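Local coordinates for protein methylocystis parvus OBBP MbnE (PDB 5ICQ) that probably binds the copper-chelating peptide methanobactin in the periplasm, as a solute-binding protein of family 5, and takes part in its transport, at residues I114-D119 against L131-H136; D147-F152 against H179-D184; R164-L169 against R191-I196. All coordinates share one frame; numbering follows the deposited sequence. Where two conformers were deposited one is given.

Contact 1 of 3, residues I114-D119 against L131-H136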
# COMPACT_ATOMS: atom_id res chain seq x y z
N ILE A 114 20.31 -12.84 -0.66
CA ILE A 114 21.65 -12.78 -0.06
C ILE A 114 21.78 -13.83 1.05
O ILE A 114 22.84 -14.45 1.21
CB ILE A 114 21.95 -11.36 0.45
CG1 ILE A 114 22.19 -10.42 -0.73
CG2 ILE A 114 23.18 -11.36 1.37
CD1 ILE A 114 22.22 -8.94 -0.34
N ALA A 115 20.72 -14.06 1.82
CA ALA A 115 20.69 -15.19 2.74
C ALA A 115 20.24 -16.43 1.98
O ALA A 115 19.15 -16.45 1.40
CB ALA A 115 19.75 -14.92 3.92
N GLN A 116 21.07 -17.48 1.99
CA GLN A 116 20.70 -18.71 1.31
C GLN A 116 19.75 -19.57 2.13
O GLN A 116 19.05 -20.41 1.56
CB GLN A 116 21.94 -19.52 0.91
CG GLN A 116 22.64 -20.25 2.03
CD GLN A 116 23.81 -21.08 1.51
OE1 GLN A 116 24.39 -20.77 0.47
NE2 GLN A 116 24.15 -22.14 2.23
N SER A 117 19.68 -19.37 3.45
CA SER A 117 18.72 -20.10 4.28
C SER A 117 18.57 -19.36 5.60
O SER A 117 19.32 -18.42 5.90
CB SER A 117 19.16 -21.55 4.51
OG SER A 117 20.29 -21.62 5.38
N ILE A 118 17.57 -19.79 6.38
CA ILE A 118 17.27 -19.16 7.66
C ILE A 118 17.06 -20.23 8.72
O ILE A 118 16.68 -21.37 8.44
CB ILE A 118 16.03 -18.23 7.59
CG1 ILE A 118 14.79 -19.01 7.18
CG2 ILE A 118 16.27 -17.07 6.62
CD1 ILE A 118 13.51 -18.27 7.48
N ASP A 119 17.37 -19.85 9.96
CA ASP A 119 17.07 -20.65 11.15
C ASP A 119 16.10 -19.85 11.99
O ASP A 119 16.46 -18.78 12.49
CB ASP A 119 18.32 -20.97 11.96
CG ASP A 119 19.21 -22.00 11.31
OD1 ASP A 119 20.40 -22.07 11.68
OD2 ASP A 119 18.72 -22.73 10.43
N LEU A 131 24.30 -16.51 5.24
CA LEU A 131 24.57 -15.74 4.03
C LEU A 131 25.15 -16.62 2.93
O LEU A 131 25.94 -17.53 3.19
CB LEU A 131 25.53 -14.59 4.33
CG LEU A 131 25.15 -13.70 5.51
CD1 LEU A 131 26.16 -12.58 5.68
CD2 LEU A 131 23.76 -13.15 5.30
N ASP A 132 24.77 -16.32 1.69
CA ASP A 132 25.28 -17.06 0.53
C ASP A 132 26.72 -16.64 0.27
O ASP A 132 26.97 -15.46 -0.00
CB ASP A 132 24.41 -16.77 -0.70
CG ASP A 132 24.66 -17.76 -1.84
OD1 ASP A 132 25.82 -18.15 -2.07
OD2 ASP A 132 23.67 -18.16 -2.49
N PRO A 133 27.69 -17.56 0.31
CA PRO A 133 29.09 -17.17 0.07
C PRO A 133 29.35 -16.68 -1.35
O PRO A 133 30.42 -16.10 -1.59
CB PRO A 133 29.87 -18.46 0.38
CG PRO A 133 28.89 -19.56 0.14
CD PRO A 133 27.54 -19.01 0.54
N ARG A 134 28.42 -16.89 -2.28
CA ARG A 134 28.56 -16.34 -3.63
C ARG A 134 28.27 -14.84 -3.69
O ARG A 134 28.64 -14.20 -4.68
CB ARG A 134 27.61 -17.06 -4.59
CG ARG A 134 27.81 -18.56 -4.71
CD ARG A 134 26.65 -19.21 -5.49
NE ARG A 134 25.47 -19.44 -4.65
CZ ARG A 134 24.36 -20.05 -5.06
NH1 ARG A 134 24.25 -20.50 -6.30
NH2 ARG A 134 23.35 -20.21 -4.21
N ALA A 135 27.62 -14.27 -2.68
CA ALA A 135 27.11 -12.91 -2.80
C ALA A 135 28.24 -11.88 -2.74
O ALA A 135 29.13 -11.96 -1.89
CB ALA A 135 26.11 -12.62 -1.67
N HIS A 136 28.19 -10.90 -3.64
CA HIS A 136 29.16 -9.81 -3.62
C HIS A 136 28.54 -8.53 -4.14
O HIS A 136 27.57 -8.56 -4.90
CB HIS A 136 30.44 -10.14 -4.42
CG HIS A 136 30.21 -10.50 -5.85
ND1 HIS A 136 29.94 -9.56 -6.83
CD2 HIS A 136 30.27 -11.69 -6.49
CE1 HIS A 136 29.82 -10.16 -8.00
NE2 HIS A 136 30.01 -11.46 -7.82
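Asp-132 N donates to Ile-114 O over 2.7 Å, a nearly straight bond (171° at the hydrogen) and the one hydrogen bond between 114-119 and 131-136. The same oxygen also takes a CA-H...O contact from Leu-131, whose CA lies 4.1 Å from the CA of Ala-115 in an antiparallel, non-hydrogen-bonded pair. Beside this bridge the CG2 branch of Ile-114 touches CD2 of Leu-131 and CB of Ala-135, both loosely. On the polar side the extended Gln-116 crosses Asp-132 at about a right angle, amide and carboxylate planes 80° apart, and Gln-116 OE1 rests 3.6 Å from Pro-133 CD. What positions the aspartate is its own turn. With its CG anti to the backbone N (chi1 -165°), Asp-132 takes Arg-134 N on OD1 at 2.9 Å, an Asx turn laid over the type I turn from Asp-132 to Ala-135. Arg-134 then grips the Asp-132 carboxylate side-on, NE in plane to OD1 at 2.9 Å and NH2, more bent and tilted from the plane, to OD2 at 2.7 Å. Replacing Asp-132 by an alanine would probably leave the Arg-134 guanidinium without its countercharge and the turn without its side-chain acceptor. Gln-116 and Ser-117 both face His-130 in a classic beta bulge, where strand 109-120 turns a corner beside strand 126-131, and the 131-136 loop runs on toward helix 145-158.

Contact 2 of 3, residues D147-F152 against H179-D184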
# COMPACT_ATOMS: atom_id res chain seq x y z
N ASP A 147 28.65 -6.52 6.89
CA ASP A 147 27.81 -5.59 6.13
C ASP A 147 26.37 -5.59 6.63
O ASP A 147 25.72 -4.53 6.66
CB ASP A 147 27.82 -5.93 4.63
CG ASP A 147 29.20 -5.80 4.02
OD1 ASP A 147 29.71 -4.66 3.99
OD2 ASP A 147 29.76 -6.83 3.59
N VAL A 148 25.85 -6.76 7.00
CA VAL A 148 24.47 -6.82 7.49
C VAL A 148 24.33 -6.09 8.82
O VAL A 148 23.36 -5.35 9.03
CB VAL A 148 24.01 -8.29 7.61
CG1 VAL A 148 22.57 -8.36 8.15
CG2 VAL A 148 24.12 -8.99 6.27
N LEU A 149 25.30 -6.28 9.73
CA LEU A 149 25.23 -5.59 11.02
C LEU A 149 25.46 -4.09 10.87
O LEU A 149 24.84 -3.29 11.58
CB LEU A 149 26.26 -6.19 11.99
CG LEU A 149 26.00 -7.63 12.44
CD1 LEU A 149 27.09 -8.10 13.40
CD2 LEU A 149 24.63 -7.76 13.08
N PHE A 150 26.37 -3.70 9.97
CA PHE A 150 26.55 -2.29 9.65
C PHE A 150 25.25 -1.67 9.15
O PHE A 150 24.88 -0.55 9.56
CB PHE A 150 27.65 -2.15 8.60
CG PHE A 150 27.64 -0.85 7.84
CD1 PHE A 150 28.23 0.28 8.38
CD2 PHE A 150 27.08 -0.76 6.58
CE1 PHE A 150 28.25 1.49 7.70
CE2 PHE A 150 27.08 0.44 5.88
CZ PHE A 150 27.68 1.57 6.44
N SER A 151 24.54 -2.38 8.27
CA SER A 151 23.30 -1.85 7.71
C SER A 151 22.21 -1.78 8.77
O SER A 151 21.46 -0.80 8.84
CB SER A 151 22.85 -2.72 6.54
OG SER A 151 23.83 -2.74 5.51
N PHE A 152 22.10 -2.83 9.59
CA PHE A 152 21.14 -2.84 10.68
C PHE A 152 21.37 -1.67 11.63
O PHE A 152 20.43 -0.93 11.96
CB PHE A 152 21.24 -4.17 11.44
CG PHE A 152 20.41 -4.22 12.70
CD1 PHE A 152 19.04 -4.44 12.63
CD2 PHE A 152 21.00 -4.05 13.94
CE1 PHE A 152 18.28 -4.49 13.79
CE2 PHE A 152 20.24 -4.10 15.11
CZ PHE A 152 18.88 -4.32 15.03
N HIS A 179 29.60 -15.56 8.07
CA HIS A 179 28.52 -15.95 7.16
C HIS A 179 27.19 -16.19 7.88
O HIS A 179 26.28 -16.78 7.28
CB HIS A 179 28.91 -17.19 6.37
CG HIS A 179 30.06 -16.96 5.44
ND1 HIS A 179 31.32 -17.48 5.66
CD2 HIS A 179 30.15 -16.23 4.29
CE1 HIS A 179 32.13 -17.10 4.68
NE2 HIS A 179 31.44 -16.34 3.84
N ARG A 180 27.06 -15.75 9.13
CA ARG A 180 25.82 -15.90 9.88
C ARG A 180 25.52 -14.61 10.62
O ARG A 180 26.42 -14.00 11.20
CB ARG A 180 25.91 -17.06 10.88
CG ARG A 180 25.75 -18.44 10.28
CD ARG A 180 26.04 -19.51 11.33
NE ARG A 180 25.69 -20.86 10.88
CZ ARG A 180 26.45 -21.62 10.10
NH1 ARG A 180 27.62 -21.17 9.67
NH2 ARG A 180 26.04 -22.83 9.75
N VAL A 181 24.25 -14.19 10.60
CA VAL A 181 23.77 -13.07 11.39
C VAL A 181 22.65 -13.59 12.29
O VAL A 181 21.62 -14.07 11.79
CB VAL A 181 23.25 -11.92 10.51
CG1 VAL A 181 22.77 -10.76 11.39
CG2 VAL A 181 24.34 -11.46 9.55
N ALA A 182 22.84 -13.47 13.61
CA ALA A 182 21.89 -13.97 14.60
C ALA A 182 21.18 -12.79 15.25
O ALA A 182 21.83 -11.90 15.83
CB ALA A 182 22.61 -14.81 15.66
N TYR A 183 19.85 -12.77 15.17
CA TYR A 183 19.03 -11.77 15.83
C TYR A 183 18.30 -12.40 17.01
O TYR A 183 17.56 -13.39 16.84
CB TYR A 183 18.01 -11.15 14.87
CG TYR A 183 18.60 -10.27 13.79
CD1 TYR A 183 19.05 -8.99 14.07
CD2 TYR A 183 18.65 -10.70 12.46
CE1 TYR A 183 19.56 -8.17 13.09
CE2 TYR A 183 19.16 -9.88 11.46
CZ TYR A 183 19.61 -8.62 11.78
OH TYR A 183 20.13 -7.81 10.79
N ASP A 184 18.51 -11.83 18.21
CA ASP A 184 17.79 -12.18 19.43
C ASP A 184 16.50 -11.38 19.54
O ASP A 184 16.53 -10.16 19.70
CB ASP A 184 18.75 -11.93 20.60
CG ASP A 184 18.09 -11.96 21.98
OD1 ASP A 184 16.89 -11.77 22.15
OD2 ASP A 184 18.83 -12.24 22.95
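Helix 147-152 packs against strand 180-184 with the two axes 9.5 Å apart and their N-to-C directions inclined by 38°, Val-148 and Val-181 being the nearest backbone pair. This is helix-on-sheet packing of an alpha/beta layer: helix 145-158 lies on one face of the antiparallel sheet in which strand 180-184 runs between strands 126-131 and 172-175. The seam illustrates how branched side chains mesh where no hydrogen bond crosses. CG2 of Val-181 reaches CB of Val-148 at 3.7 Å, while its CG1 branch, anti to the backbone N (chi1 -179°), meets Leu-149 CD2 at 3.9 Å, so one valine serves two successive residues of the helix. The Leu-149 and Val-181 side chains run antiparallel alongside one another. Further along, the far end of the Tyr-183 side chain comes nearer the helix and sets its OH 3.6 Å from Val-148 CG1. Beyond the valines, Ala-173 of the adjacent strand touches Leu-149, Phe-152 and Tyr-183, and Leu-197 of helix 193-198 touches the side chains of both Phe-152 and Tyr-183. On the helix itself, Asp-147 O is held from opposite faces of its plane by Ser-151 N and Ser-151 OG. Phe-152 and Tyr-183 form an oblique aromatic pair, planes at 59° and centroids 5.3 Å apart; Tyr-183 CE1 stands over one face of the Phe-152 ring, displaced toward the rim, and comes within 3.8 Å of Phe-152 CD1.

Contact 3 of 3, residues R164-L169 against R191-I196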
# COMPACT_ATOMS: atom_id res chain seq x y z
N ARG A 164 12.95 2.32 12.31
CA ARG A 164 13.71 2.54 13.54
C ARG A 164 13.05 1.83 14.72
O ARG A 164 13.74 1.22 15.54
CB ARG A 164 13.84 4.03 13.83
CG ARG A 164 14.67 4.79 12.84
CD ARG A 164 14.95 6.20 13.35
NE ARG A 164 15.35 7.08 12.27
CZ ARG A 164 15.74 8.34 12.44
NH1 ARG A 164 15.77 8.87 13.66
NH2 ARG A 164 16.09 9.07 11.39
N ILE A 165 11.73 1.92 14.82
CA ILE A 165 11.04 1.30 15.94
C ILE A 165 11.15 -0.22 15.87
O ILE A 165 11.41 -0.88 16.88
CB ILE A 165 9.57 1.76 15.99
CG1 ILE A 165 9.48 3.26 16.24
CG2 ILE A 165 8.82 1.01 17.08
CD1 ILE A 165 8.06 3.78 16.28
N ALA A 166 10.97 -0.79 14.68
CA ALA A 166 11.06 -2.24 14.53
C ALA A 166 12.45 -2.75 14.87
O ALA A 166 12.60 -3.67 15.68
CB ALA A 166 10.67 -2.64 13.10
N TYR A 167 13.49 -2.17 14.25
CA TYR A 167 14.84 -2.64 14.54
C TYR A 167 15.19 -2.39 16.00
O TYR A 167 15.97 -3.15 16.59
CB TYR A 167 15.88 -1.96 13.63
CG TYR A 167 15.72 -2.21 12.13
CD1 TYR A 167 14.70 -3.01 11.63
CD2 TYR A 167 16.60 -1.63 11.23
CE1 TYR A 167 14.55 -3.21 10.25
CE2 TYR A 167 16.46 -1.82 9.86
CZ TYR A 167 15.44 -2.60 9.37
OH TYR A 167 15.33 -2.77 8.01
N GLY A 168 14.62 -1.35 16.61
CA GLY A 168 14.83 -1.08 18.02
C GLY A 168 14.29 -2.14 18.95
O GLY A 168 14.67 -2.19 20.12
N LEU A 169 13.39 -3.01 18.46
CA LEU A 169 12.86 -4.08 19.29
C LEU A 169 13.82 -5.24 19.44
O LEU A 169 13.68 -6.03 20.37
CB LEU A 169 11.53 -4.59 18.72
CG LEU A 169 10.34 -3.64 18.63
CD1 LEU A 169 9.23 -4.27 17.82
CD2 LEU A 169 9.85 -3.29 20.03
N ARG A 191 5.46 -11.18 15.59
CA ARG A 191 5.67 -12.24 14.60
C ARG A 191 6.05 -11.71 13.23
O ARG A 191 6.54 -12.48 12.39
CB ARG A 191 4.41 -13.11 14.52
CG ARG A 191 4.13 -13.83 15.84
CD ARG A 191 3.02 -14.86 15.73
NE ARG A 191 3.26 -15.83 14.68
CZ ARG A 191 4.10 -16.86 14.77
NH1 ARG A 191 4.82 -17.05 15.88
NH2 ARG A 191 4.23 -17.69 13.76
N GLU A 192 5.86 -10.41 12.98
CA GLU A 192 6.27 -9.80 11.72
C GLU A 192 7.75 -9.42 11.70
O GLU A 192 8.34 -9.33 10.62
CB GLU A 192 5.40 -8.56 11.49
CG GLU A 192 5.35 -8.03 10.08
CD GLU A 192 4.55 -6.75 10.00
OE1 GLU A 192 3.60 -6.58 10.80
OE2 GLU A 192 4.87 -5.91 9.14
N LEU A 193 8.36 -9.25 12.88
CA LEU A 193 9.72 -8.72 12.93
C LEU A 193 10.75 -9.55 12.15
O LEU A 193 11.61 -8.93 11.49
CB LEU A 193 10.14 -8.55 14.40
CG LEU A 193 11.51 -7.91 14.66
CD1 LEU A 193 11.59 -6.58 13.96
CD2 LEU A 193 11.73 -7.73 16.16
N PRO A 194 10.75 -10.89 12.17
CA PRO A 194 11.74 -11.62 11.35
C PRO A 194 11.64 -11.34 9.87
O PRO A 194 12.68 -11.32 9.19
CB PRO A 194 11.44 -13.09 11.66
CG PRO A 194 10.82 -13.06 13.02
CD PRO A 194 9.98 -11.81 13.02
N LEU A 195 10.43 -11.12 9.34
CA LEU A 195 10.29 -10.82 7.92
C LEU A 195 10.73 -9.39 7.61
O LEU A 195 11.28 -9.13 6.54
CB LEU A 195 8.84 -11.04 7.45
CG LEU A 195 8.35 -12.48 7.30
CD1 LEU A 195 7.96 -13.08 8.64
CD2 LEU A 195 7.20 -12.54 6.32
N ILE A 196 10.47 -8.46 8.53
CA ILE A 196 10.98 -7.10 8.38
C ILE A 196 12.50 -7.09 8.35
O ILE A 196 13.12 -6.40 7.53
CB ILE A 196 10.43 -6.21 9.51
CG1 ILE A 196 8.93 -5.98 9.33
CG2 ILE A 196 11.16 -4.86 9.55
CD1 ILE A 196 8.25 -5.43 10.56
O HOH W 1 13.20 -3.79 6.85
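Tyr-167 OH and Ile-196 O share one water, which lies 2.6 Å from the phenol oxygen and donates to the carbonyl oxygen at 2.7 Å. The water sits at the edge of the Tyr-167 ring, in its plane, and gives the two segments a polar link, no direct hydrogen bond passing between them. The phenol has a further partner in Gln-163, whose NE2 is hydrogen-bonded to OH, one turn earlier on the same helix. At Tyr-167 CE1, Ile-196 CG2 comes to the ring edge, near its plane, at 3.8 Å. That methyl is anti to the isoleucine's backbone N, a placement that turns it toward helix 161-168, where it also touches Ala-166 CB. Here the ends of two short helices, 161-168 and 193-198, are packed together by small and branched side chains, Ala-166 lying nearest Leu-193 with the CA atoms 6.8 Å apart. The small alanine lets Leu-193 in close: Leu-193 CD1 lies 3.5 Å from Ala-166 O and 4.1 Å from Ala-166 CB. Leu-193 CD2 meets Leu-169 CB at 4.1 Å, so the two methyls of Leu-193 split between Ala-166 and Leu-169, both lying near Ala-166 O. Ala-166 O is at the same time the acceptor for Leu-169 N. Around this seam, Leu-155 and Lys-156 of helix 145-158 touch the Tyr-167 side chain, while Leu-185 packs on Leu-193 and Val-188 on Leu-169.

From the N terminus, contact 1 comes first: it closes the short beta hairpin between strands 109-120 and 126-131 and ends before contact 2 opens. Contacts 2 and 3 cross, their segments alternating along the chain: helix 145-158, helix 161-168, strand 180-184, helix 193-198. Contact 2 lays the first helix on the sheet, and contact 3 joins the second helix to the one after the strand. Contacts 1 and 2 meet at Leu-131, whose N probably bonds to His-179 O; contacts 2 and 3 meet where the Phe-152 ring packs on Tyr-167. Contacts 1 and 3 do not touch, their nearest atoms being about 7 Å apart.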